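Local coordinates for ethanolamine utilization protein EutL (Clostridium perfringens E str. JGS1987, PDB 4TME) that forms trimers in the shell of the ethanolamine-utilization microcompartment and binds ethanolamine, which probably acts allosterically on the opening of its pore, at residues C[137-142]-C[171-176]; C[159-164]-C[185-190]; C[42-47]-C[65-70]. All coordinates share one frame; numbering follows the deposited sequence.

Contact 1: residues C[137-142]-C[171-176]. With ETA (ethanolamine), chain J.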
loop_
_atom_site.group_PDB
_atom_site.type_symbol
_atom_site.label_atom_id
_atom_site.label_comp_id
_atom_site.label_asym_id
_atom_site.label_seq_id
_atom_site.Cartn_x
_atom_site.Cartn_y
_atom_site.Cartn_z
ATOM N N LYS C 137 -12.665 -1.634 21.986
ATOM C CA LYS C 137 -12.310 -0.237 21.703
ATOM C C LYS C 137 -12.346 0.059 20.220
ATOM O O LYS C 137 -12.821 1.118 19.823
ATOM C CB LYS C 137 -10.929 0.117 22.261
ATOM C CG LYS C 137 -10.964 0.452 23.743
ATOM C CD LYS C 137 -9.560 0.501 24.351
ATOM C CE LYS C 137 -9.608 0.701 25.862
ATOM N NZ LYS C 137 -10.356 -0.390 26.558
ATOM N N THR C 138 -11.869 -0.874 19.399
ATOM C CA THR C 138 -11.873 -0.703 17.949
ATOM C C THR C 138 -13.315 -0.547 17.452
ATOM O O THR C 138 -13.608 0.270 16.559
ATOM C CB THR C 138 -11.199 -1.910 17.229
ATOM O OG1 THR C 138 -9.845 -2.068 17.697
ATOM C CG2 THR C 138 -11.168 -1.699 15.731
ATOM N N ALA C 139 -14.224 -1.310 18.039
ATOM C CA ALA C 139 -15.631 -1.280 17.615
ATOM C C ALA C 139 -16.458 -0.192 18.302
ATOM O O ALA C 139 -17.562 0.122 17.862
ATOM C CB ALA C 139 -16.282 -2.626 17.859
ATOM N N GLY C 140 -15.947 0.380 19.383
ATOM C CA GLY C 140 -16.721 1.328 20.167
ATOM C C GLY C 140 -17.847 0.722 20.991
ATOM O O GLY C 140 -18.861 1.375 21.215
ATOM N N ILE C 141 -17.672 -0.512 21.468
ATOM C CA ILE C 141 -18.683 -1.182 22.269
ATOM C C ILE C 141 -18.096 -1.489 23.624
ATOM O O ILE C 141 -16.899 -1.308 23.848
ATOM C CB ILE C 141 -19.182 -2.484 21.610
ATOM C CG1 ILE C 141 -18.032 -3.504 21.510
ATOM C CG2 ILE C 141 -19.768 -2.172 20.235
ATOM C CD1 ILE C 141 -18.414 -4.837 20.875
ATOM N N ARG C 142 -18.939 -1.965 24.519
ATOM C CA ARG C 142 -18.479 -2.304 25.859
ATOM C C ARG C 142 -17.721 -3.624 25.862
ATOM O O ARG C 142 -18.062 -4.574 25.154
ATOM C CB ARG C 142 -19.655 -2.365 26.833
ATOM C CG ARG C 142 -20.367 -1.033 27.003
ATOM C CD ARG C 142 -20.959 -0.846 28.405
ATOM N NE ARG C 142 -19.929 -0.728 29.435
ATOM C CZ ARG C 142 -19.116 0.318 29.575
ATOM N NH1 ARG C 142 -19.192 1.351 28.743
ATOM N NH2 ARG C 142 -18.210 0.331 30.544
ATOM N N GLU C 171 -25.541 -4.228 14.356
ATOM C CA GLU C 171 -25.172 -2.842 14.101
ATOM C C GLU C 171 -23.766 -2.767 13.549
ATOM O O GLU C 171 -22.883 -3.517 13.958
ATOM C CB GLU C 171 -25.228 -2.002 15.375
ATOM C CG GLU C 171 -26.557 -2.021 16.107
ATOM C CD GLU C 171 -26.516 -1.178 17.365
ATOM O OE1 GLU C 171 -26.099 -1.701 18.429
ATOM O OE2 GLU C 171 -26.887 0.012 17.285
ATOM N N MET C 172 -23.564 -1.837 12.630
ATOM C CA MET C 172 -22.262 -1.535 12.078
ATOM C C MET C 172 -21.419 -0.814 13.132
ATOM O O MET C 172 -21.877 0.177 13.718
ATOM C CB MET C 172 -22.449 -0.679 10.818
ATOM C CG MET C 172 -21.203 -0.059 10.244
ATOM S SD MET C 172 -20.025 -1.293 9.742
ATOM C CE MET C 172 -20.570 -1.817 8.106
ATOM N N CYS C 173 -20.220 -1.332 13.417
ATOM C CA CYS C 173 -19.296 -0.676 14.341
ATOM C C CYS C 173 -18.082 -0.067 13.647
ATOM O O CYS C 173 -17.726 1.090 13.895
ATOM C CB CYS C 173 -18.820 -1.669 15.396
ATOM S SG CYS C 173 -20.166 -2.254 16.356
ATOM N N GLU C 174 -17.448 -0.850 12.786
ATOM C CA GLU C 174 -16.261 -0.421 12.072
ATOM C C GLU C 174 -16.261 -1.027 10.679
ATOM O O GLU C 174 -16.515 -2.225 10.520
ATOM C CB GLU C 174 -14.993 -0.838 12.826
ATOM C CG GLU C 174 -13.698 -0.372 12.190
ATOM C CD GLU C 174 -13.309 1.036 12.618
ATOM O OE1 GLU C 174 -12.168 1.205 13.106
ATOM O OE2 GLU C 174 -14.130 1.968 12.470
ATOM N N PHE C 175 -16.014 -0.188 9.676
ATOM C CA PHE C 175 -16.011 -0.597 8.274
ATOM C C PHE C 175 -14.568 -0.638 7.800
ATOM O O PHE C 175 -13.856 0.353 7.955
ATOM C CB PHE C 175 -16.836 0.410 7.453
ATOM C CG PHE C 175 -16.854 0.170 5.972
ATOM C CD1 PHE C 175 -17.258 -1.048 5.454
ATOM C CD2 PHE C 175 -16.527 1.200 5.076
ATOM C CE1 PHE C 175 -17.301 -1.259 4.078
ATOM C CE2 PHE C 175 -16.575 0.999 3.705
ATOM C CZ PHE C 175 -16.968 -0.224 3.201
ATOM N N PHE C 176 -14.120 -1.763 7.259
ATOM C CA PHE C 176 -12.785 -1.865 6.695
ATOM C C PHE C 176 -12.920 -1.605 5.200
ATOM O O PHE C 176 -13.275 -2.512 4.448
ATOM C CB PHE C 176 -12.170 -3.251 6.911
ATOM C CG PHE C 176 -12.282 -3.773 8.322
ATOM C CD1 PHE C 176 -11.907 -3.002 9.395
ATOM C CD2 PHE C 176 -12.742 -5.060 8.543
ATOM C CE1 PHE C 176 -11.990 -3.519 10.702
ATOM C CE2 PHE C 176 -12.844 -5.576 9.840
ATOM C CZ PHE C 176 -12.470 -4.803 10.898
HETATM C CA ETA J . -9.183 -5.511 8.202
HETATM N N ETA J . -8.010 -6.136 8.750
HETATM C C ETA J . -9.632 -6.328 7.010
HETATM O O ETA J . -8.694 -6.211 5.956
#

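Contact 2: residues C[159-164]-C[185-190]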
loop_
_atom_site.group_PDB
_atom_site.type_symbol
_atom_site.label_atom_id
_atom_site.label_comp_id
_atom_site.label_asym_id
_atom_site.label_seq_id
_atom_site.Cartn_x
_atom_site.Cartn_y
_atom_site.Cartn_z
ATOM N N TYR C 159 -20.718 -7.149 -1.032
ATOM C CA TYR C 159 -21.925 -7.920 -1.283
ATOM C C TYR C 159 -22.356 -8.677 -0.031
ATOM O O TYR C 159 -23.519 -8.660 0.351
ATOM C CB TYR C 159 -21.657 -8.882 -2.444
ATOM C CG TYR C 159 -22.822 -9.733 -2.871
ATOM C CD1 TYR C 159 -23.758 -9.251 -3.774
ATOM C CD2 TYR C 159 -22.955 -11.037 -2.419
ATOM C CE1 TYR C 159 -24.805 -10.031 -4.187
ATOM C CE2 TYR C 159 -23.998 -11.833 -2.827
ATOM C CZ TYR C 159 -24.922 -11.324 -3.714
ATOM O OH TYR C 159 -25.968 -12.116 -4.120
ATOM N N ALA C 160 -21.395 -9.322 0.605
ATOM C CA ALA C 160 -21.699 -10.202 1.726
ATOM C C ALA C 160 -22.011 -9.419 3.010
ATOM O O ALA C 160 -22.782 -9.875 3.846
ATOM C CB ALA C 160 -20.532 -11.181 1.943
ATOM N N LEU C 161 -21.393 -8.248 3.172
ATOM C CA LEU C 161 -21.735 -7.361 4.277
ATOM C C LEU C 161 -23.199 -6.926 4.208
ATOM O O LEU C 161 -23.918 -6.932 5.211
ATOM C CB LEU C 161 -20.823 -6.134 4.290
ATOM C CG LEU C 161 -19.453 -6.276 4.951
ATOM C CD1 LEU C 161 -18.712 -4.946 4.885
ATOM C CD2 LEU C 161 -19.546 -6.763 6.400
ATOM N N ASP C 162 -23.662 -6.571 3.011
ATOM C CA ASP C 162 -25.061 -6.219 2.845
ATOM C C ASP C 162 -25.959 -7.389 3.242
ATOM O O ASP C 162 -26.954 -7.206 3.950
ATOM C CB ASP C 162 -25.344 -5.789 1.401
ATOM C CG ASP C 162 -26.791 -5.360 1.198
ATOM O OD1 ASP C 162 -27.170 -4.293 1.724
ATOM O OD2 ASP C 162 -27.535 -6.091 0.534
ATOM N N ALA C 163 -25.595 -8.585 2.804
ATOM C CA ALA C 163 -26.341 -9.783 3.163
ATOM C C ALA C 163 -26.374 -10.004 4.674
ATOM O O ALA C 163 -27.421 -10.351 5.228
ATOM C CB ALA C 163 -25.735 -10.980 2.482
ATOM N N ALA C 164 -25.225 -9.798 5.316
ATOM C CA ALA C 164 -25.087 -10.047 6.742
ATOM C C ALA C 164 -25.945 -9.052 7.536
ATOM O O ALA C 164 -26.634 -9.435 8.485
ATOM C CB ALA C 164 -23.645 -9.955 7.153
ATOM N N ALA C 185 -11.309 -6.450 2.807
ATOM C CA ALA C 185 -12.303 -5.497 3.269
ATOM C C ALA C 185 -13.242 -6.225 4.200
ATOM O O ALA C 185 -13.147 -7.448 4.346
ATOM C CB ALA C 185 -13.071 -4.904 2.091
ATOM N N GLY C 186 -14.170 -5.497 4.807
ATOM C CA GLY C 186 -15.152 -6.148 5.666
ATOM C C GLY C 186 -15.591 -5.226 6.777
ATOM O O GLY C 186 -15.628 -4.009 6.585
ATOM N N ALA C 187 -15.929 -5.785 7.938
ATOM C CA ALA C 187 -16.459 -4.965 9.019
ATOM C C ALA C 187 -16.487 -5.723 10.330
ATOM O O ALA C 187 -16.407 -6.954 10.356
ATOM C CB ALA C 187 -17.875 -4.487 8.693
ATOM N N LEU C 188 -16.624 -4.954 11.396
ATOM C CA LEU C 188 -17.010 -5.456 12.705
ATOM C C LEU C 188 -18.454 -5.067 12.953
ATOM O O LEU C 188 -18.795 -3.868 12.914
ATOM C CB LEU C 188 -16.144 -4.869 13.823
ATOM C CG LEU C 188 -14.630 -5.056 13.720
ATOM C CD1 LEU C 188 -13.897 -4.329 14.862
ATOM C CD2 LEU C 188 -14.269 -6.537 13.696
ATOM N N LEU C 189 -19.306 -6.057 13.207
ATOM C CA LEU C 189 -20.713 -5.805 13.518
ATOM C C LEU C 189 -20.976 -6.263 14.941
ATOM O O LEU C 189 -20.340 -7.199 15.399
ATOM C CB LEU C 189 -21.662 -6.552 12.572
ATOM C CG LEU C 189 -21.329 -6.466 11.076
ATOM C CD1 LEU C 189 -22.347 -7.257 10.264
ATOM C CD2 LEU C 189 -21.299 -5.005 10.614
ATOM N N THR C 190 -21.921 -5.642 15.630
ATOM C CA THR C 190 -22.242 -6.087 16.995
ATOM C C THR C 190 -23.725 -6.355 17.183
ATOM O O THR C 190 -24.565 -5.869 16.430
ATOM C CB THR C 190 -21.762 -5.075 18.063
ATOM O OG1 THR C 190 -21.831 -5.685 19.365
ATOM C CG2 THR C 190 -22.612 -3.798 18.076
#

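Contact 3: residues C[42-47]-C[65-70]. With ETA (ethanolamine), chain K; ETA (ethanolamine), chain J.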
loop_
_atom_site.group_PDB
_atom_site.type_symbol
_atom_site.label_atom_id
_atom_site.label_comp_id
_atom_site.label_asym_id
_atom_site.label_seq_id
_atom_site.Cartn_x
_atom_site.Cartn_y
_atom_site.Cartn_z
ATOM N N ASP C 42 1.435 -14.784 9.478
ATOM C CA ASP C 42 1.045 -14.703 8.066
ATOM C C ASP C 42 -0.462 -14.478 7.857
ATOM O O ASP C 42 -0.951 -14.595 6.732
ATOM C CB ASP C 42 1.496 -15.946 7.318
ATOM C CG ASP C 42 0.764 -17.211 7.747
ATOM O OD1 ASP C 42 -0.172 -17.127 8.563
ATOM O OD2 ASP C 42 1.157 -18.287 7.246
ATOM N N CYS C 43 -1.179 -14.140 8.930
ATOM C CA CYS C 43 -2.624 -13.875 8.819
ATOM C C CYS C 43 -3.019 -12.758 9.767
ATOM O O CYS C 43 -2.986 -12.929 10.986
ATOM C CB CYS C 43 -3.444 -15.125 9.119
ATOM S SG CYS C 43 -5.234 -14.804 9.017
ATOM N N ASP C 44 -3.355 -11.602 9.221
ATOM C CA ASP C 44 -3.569 -10.444 10.085
ATOM C C ASP C 44 -4.844 -10.533 10.943
ATOM O O ASP C 44 -4.775 -10.351 12.156
ATOM C CB ASP C 44 -3.528 -9.124 9.267
ATOM C CG ASP C 44 -4.540 -9.050 8.123
ATOM O OD1 ASP C 44 -5.130 -10.070 7.725
ATOM O OD2 ASP C 44 -4.695 -7.905 7.593
ATOM N N ASP C 45 -6.003 -10.852 10.377
ATOM C CA ASP C 45 -7.222 -10.760 11.187
ATOM C C ASP C 45 -7.289 -11.853 12.264
ATOM O O ASP C 45 -7.853 -11.616 13.351
ATOM C CB ASP C 45 -8.449 -10.797 10.286
ATOM C CG ASP C 45 -8.464 -9.631 9.335
ATOM O OD1 ASP C 45 -8.547 -8.483 9.834
ATOM O OD2 ASP C 45 -8.294 -9.884 8.110
ATOM N N VAL C 46 -6.702 -13.027 11.998
ATOM C CA VAL C 46 -6.563 -14.037 13.075
ATOM C C VAL C 46 -5.680 -13.469 14.176
ATOM O O VAL C 46 -5.987 -13.617 15.367
ATOM C CB VAL C 46 -5.997 -15.375 12.558
ATOM C CG1 VAL C 46 -5.540 -16.295 13.735
ATOM C CG2 VAL C 46 -7.065 -16.080 11.719
ATOM N N THR C 47 -4.600 -12.799 13.794
ATOM C CA THR C 47 -3.709 -12.239 14.803
ATOM C C THR C 47 -4.380 -11.133 15.604
ATOM O O THR C 47 -4.226 -11.067 16.815
ATOM C CB THR C 47 -2.413 -11.739 14.153
ATOM O OG1 THR C 47 -1.770 -12.868 13.556
ATOM C CG2 THR C 47 -1.457 -11.123 15.183
ATOM N N ALA C 65 -0.884 -2.341 15.980
ATOM C CA ALA C 65 -1.463 -3.435 15.220
ATOM C C ALA C 65 -1.652 -3.011 13.779
ATOM O O ALA C 65 -2.571 -2.231 13.481
ATOM C CB ALA C 65 -2.821 -3.854 15.827
ATOM N N ARG C 66 -0.778 -3.476 12.897
ATOM C CA ARG C 66 -0.822 -3.057 11.490
ATOM C C ARG C 66 -0.569 -4.212 10.538
ATOM O O ARG C 66 0.228 -5.112 10.836
ATOM C CB ARG C 66 0.218 -1.967 11.201
ATOM C CG ARG C 66 0.035 -0.614 11.897
ATOM C CD ARG C 66 -1.152 0.166 11.356
ATOM N NE ARG C 66 -1.136 0.292 9.883
ATOM C CZ ARG C 66 -0.349 1.109 9.180
ATOM N NH1 ARG C 66 0.508 1.920 9.783
ATOM N NH2 ARG C 66 -0.427 1.132 7.846
ATOM N N SER C 67 -1.234 -4.143 9.382
ATOM C CA SER C 67 -1.098 -5.110 8.305
ATOM C C SER C 67 -0.085 -4.667 7.245
ATOM O O SER C 67 0.125 -3.465 7.053
ATOM C CB SER C 67 -2.470 -5.325 7.637
ATOM O OG SER C 67 -3.405 -5.790 8.612
ATOM N N MET C 68 0.488 -5.637 6.543
ATOM C CA MET C 68 1.505 -5.374 5.523
ATOM C C MET C 68 0.907 -5.219 4.120
ATOM O O MET C 68 -0.025 -5.954 3.731
ATOM C CB MET C 68 2.544 -6.495 5.473
ATOM C CG MET C 68 3.223 -6.769 6.800
ATOM S SD MET C 68 4.265 -5.399 7.335
ATOM C CE MET C 68 3.545 -4.980 8.880
ATOM N N TYR C 69 1.488 -4.320 3.325
ATOM C CA TYR C 69 0.960 -4.088 1.967
ATOM C C TYR C 69 1.071 -5.329 1.094
ATOM O O TYR C 69 2.138 -5.935 0.977
ATOM C CB TYR C 69 1.677 -2.896 1.299
ATOM C CG TYR C 69 1.413 -1.601 1.997
ATOM C CD1 TYR C 69 0.171 -0.963 1.872
ATOM C CD2 TYR C 69 2.390 -0.989 2.773
ATOM C CE1 TYR C 69 -0.076 0.233 2.503
ATOM C CE2 TYR C 69 2.144 0.223 3.418
ATOM C CZ TYR C 69 0.898 0.820 3.280
ATOM O OH TYR C 69 0.636 2.007 3.910
ATOM N N ALA C 70 -0.085 -5.732 0.545
ATOM C CA ALA C 70 -0.251 -6.798 -0.440
ATOM C C ALA C 70 -0.167 -8.198 0.156
ATOM O O ALA C 70 -0.196 -9.172 -0.578
ATOM C CB ALA C 70 0.753 -6.647 -1.594
HETATM C CA ETA K . -6.596 -11.463 5.115
HETATM N N ETA K . -5.480 -10.554 4.964
HETATM C C ETA K . -6.150 -12.903 4.912
HETATM O O ETA K . -5.101 -13.272 5.771
HETATM C CA ETA J . -9.183 -5.511 8.202
HETATM N N ETA J . -8.010 -6.136 8.750
HETATM C C ETA J . -9.632 -6.328 7.010
HETATM O O ETA J . -8.694 -6.211 5.956
#

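Contact 1: residues C[137-142]-C[171-176]
The carbonyl O of A139, at the end of helix 133-139, meets the side chain of C173, with CB 3.3 Å and SG 3.8 Å from it. C173 also meets the apolar groups of this turn: its CB lies 3.7 Å from A139 CB, and its SG 3.9 Å from I141 CG2. With SG anti to the carbonyl carbon (chi1 -62°), the thiol reaches past A139 to the isoleucine. A Schellman motif with G140 as its positive-phi C' residue ends the helix here and brings I141 round to the strand. The side chain of E174 crosses that of T138 at about a right angle. Bent at chi2 (86°), it puts OE1 3.9 Å from T138 O and 4.0 Å from T138 CG2, while T138 OG1 bonds back to Y134 O. C173 and E174 can both face the helix because they form a classic beta bulge opposite L188. At the end of the strand, one face of the F176 ring carries the ethanolamine of chain J, whose CA lies 3.5 Å above the plane, offset toward the rim; D45 and T180 hold the ligand by hydrogen bonds. Between helix end and strand the joint is thus held by van der Waals contact, and T138 O, near the C-terminal end of the helix, may mildly disfavour a negative charge on E174.

Contact 2: residues C[159-164]-C[185-190]
L161 leans from helix 154-167 onto the backbone of strand 185-191, where its two methyls straddle the step from G186 to A187. Its CB already points at the strand. CG stands anti to the carbonyl carbon (chi1 -83°), and this carries the fork of the side chain across the gap. At the fork the branches divide the work. CD1 rests on the G186 peptide, 3.6 Å from G186 O and 3.7 Å from G186 C. CD2 meets A187 CB at 3.6 Å, with A187 N a little farther off at 4.1 Å. A187 CB also lies 3.9 Å from L161 CD1, so the alanine methyl touches both leucine methyls. L161 was modelled in two conformers, and the contacts given belong to one of them. G186 has a backbone conformation that favours glycine, and its bare backbone is what the leucine covers. One helical turn on, A164 CB makes a lighter contact with L189 CD1, at 4.3 Å. Around this strip, L150 of the neighbouring strand touches both L161 and L189, F175 packs against L161, and M23 of the second subunit also reaches L161. The axes of segments 159-164 and 185-190 pass 8.8 Å apart and run nearly in the same direction, 23° between them. This is the helix-on-sheet layer of a BMC domain: helix 154-167 links parallel strands 146-152 and 171-176, with antiparallel strand 185-191 inserted between them, a split beta-alpha-beta crossover.

Contact 3: residues C[42-47]-C[65-70]
D44 and S67 face each other across the start of helix 44-57 and the end of strand 61-67, both side chains directed into the gap. S67 OG gives a 2.7 Å hydrogen bond to D44 OD2 on its anti lone pair, away from OD1; Y48 OH is a second partner of the serine. D44 CG sits between its own backbone N and carbonyl carbon (chi1 57°), which swings the carboxylate over the helix start, where OD1 takes a weak bond from D45 N. The same OD1 accepts a hydrogen bond from the amino N of the chain K ethanolamine at 2.8 Å. D45 starts off away from the strand, yet its carboxylate turns back beside that of D44: D45 OD2 and D44 OD1, both acceptors, lie 3.2 Å apart. D45 OD1 accepts a hydrogen bond from the amino N of the chain J ethanolamine at 2.6 Å and is also bonded to Y149 OH. Two amino groups, probably protonated, would offset the repulsion between the two acids. S67 is thus a second-shell residue that probably helps fix the rotation of a carboxylate that grips ligand with its other oxygen. At the N-cap, C43 O is approached from opposite faces of its plane by T47 OG1, at 2.8 Å, and T47 N, at 3.2 Å. E82 bonds to D44 N and V83 of strand 83-89 touches D44 and T47, while F112 and Y124 of the other sheet touch D45, so the helix start lies between the two BMC sheets.

In the fold
From the N terminus, contact 3 comes first: it closes the helix-to-strand passage from the start of helix 44-57 to the end of strand 61-67, inside the first BMC range, before the others begin. Contacts 1 and 2 alternate along the chain, 137-142, 159-164, 171-176, 185-190, so their loops cross. They meet directly in the six-stranded sheet, where strand 171-176 pairs with strand 185-191 and F176 N lies 2.8 Å from G186 O, a probable hydrogen bond. Contact 1 ties helix 133-139 to strand 171-176, outermost in the sheet within this chain, and contact 2 ties helix 154-167 to strand 185-191 beside it. The chain J ethanolamine bridges contacts 1 and 3, whose centres are about 18 Å apart.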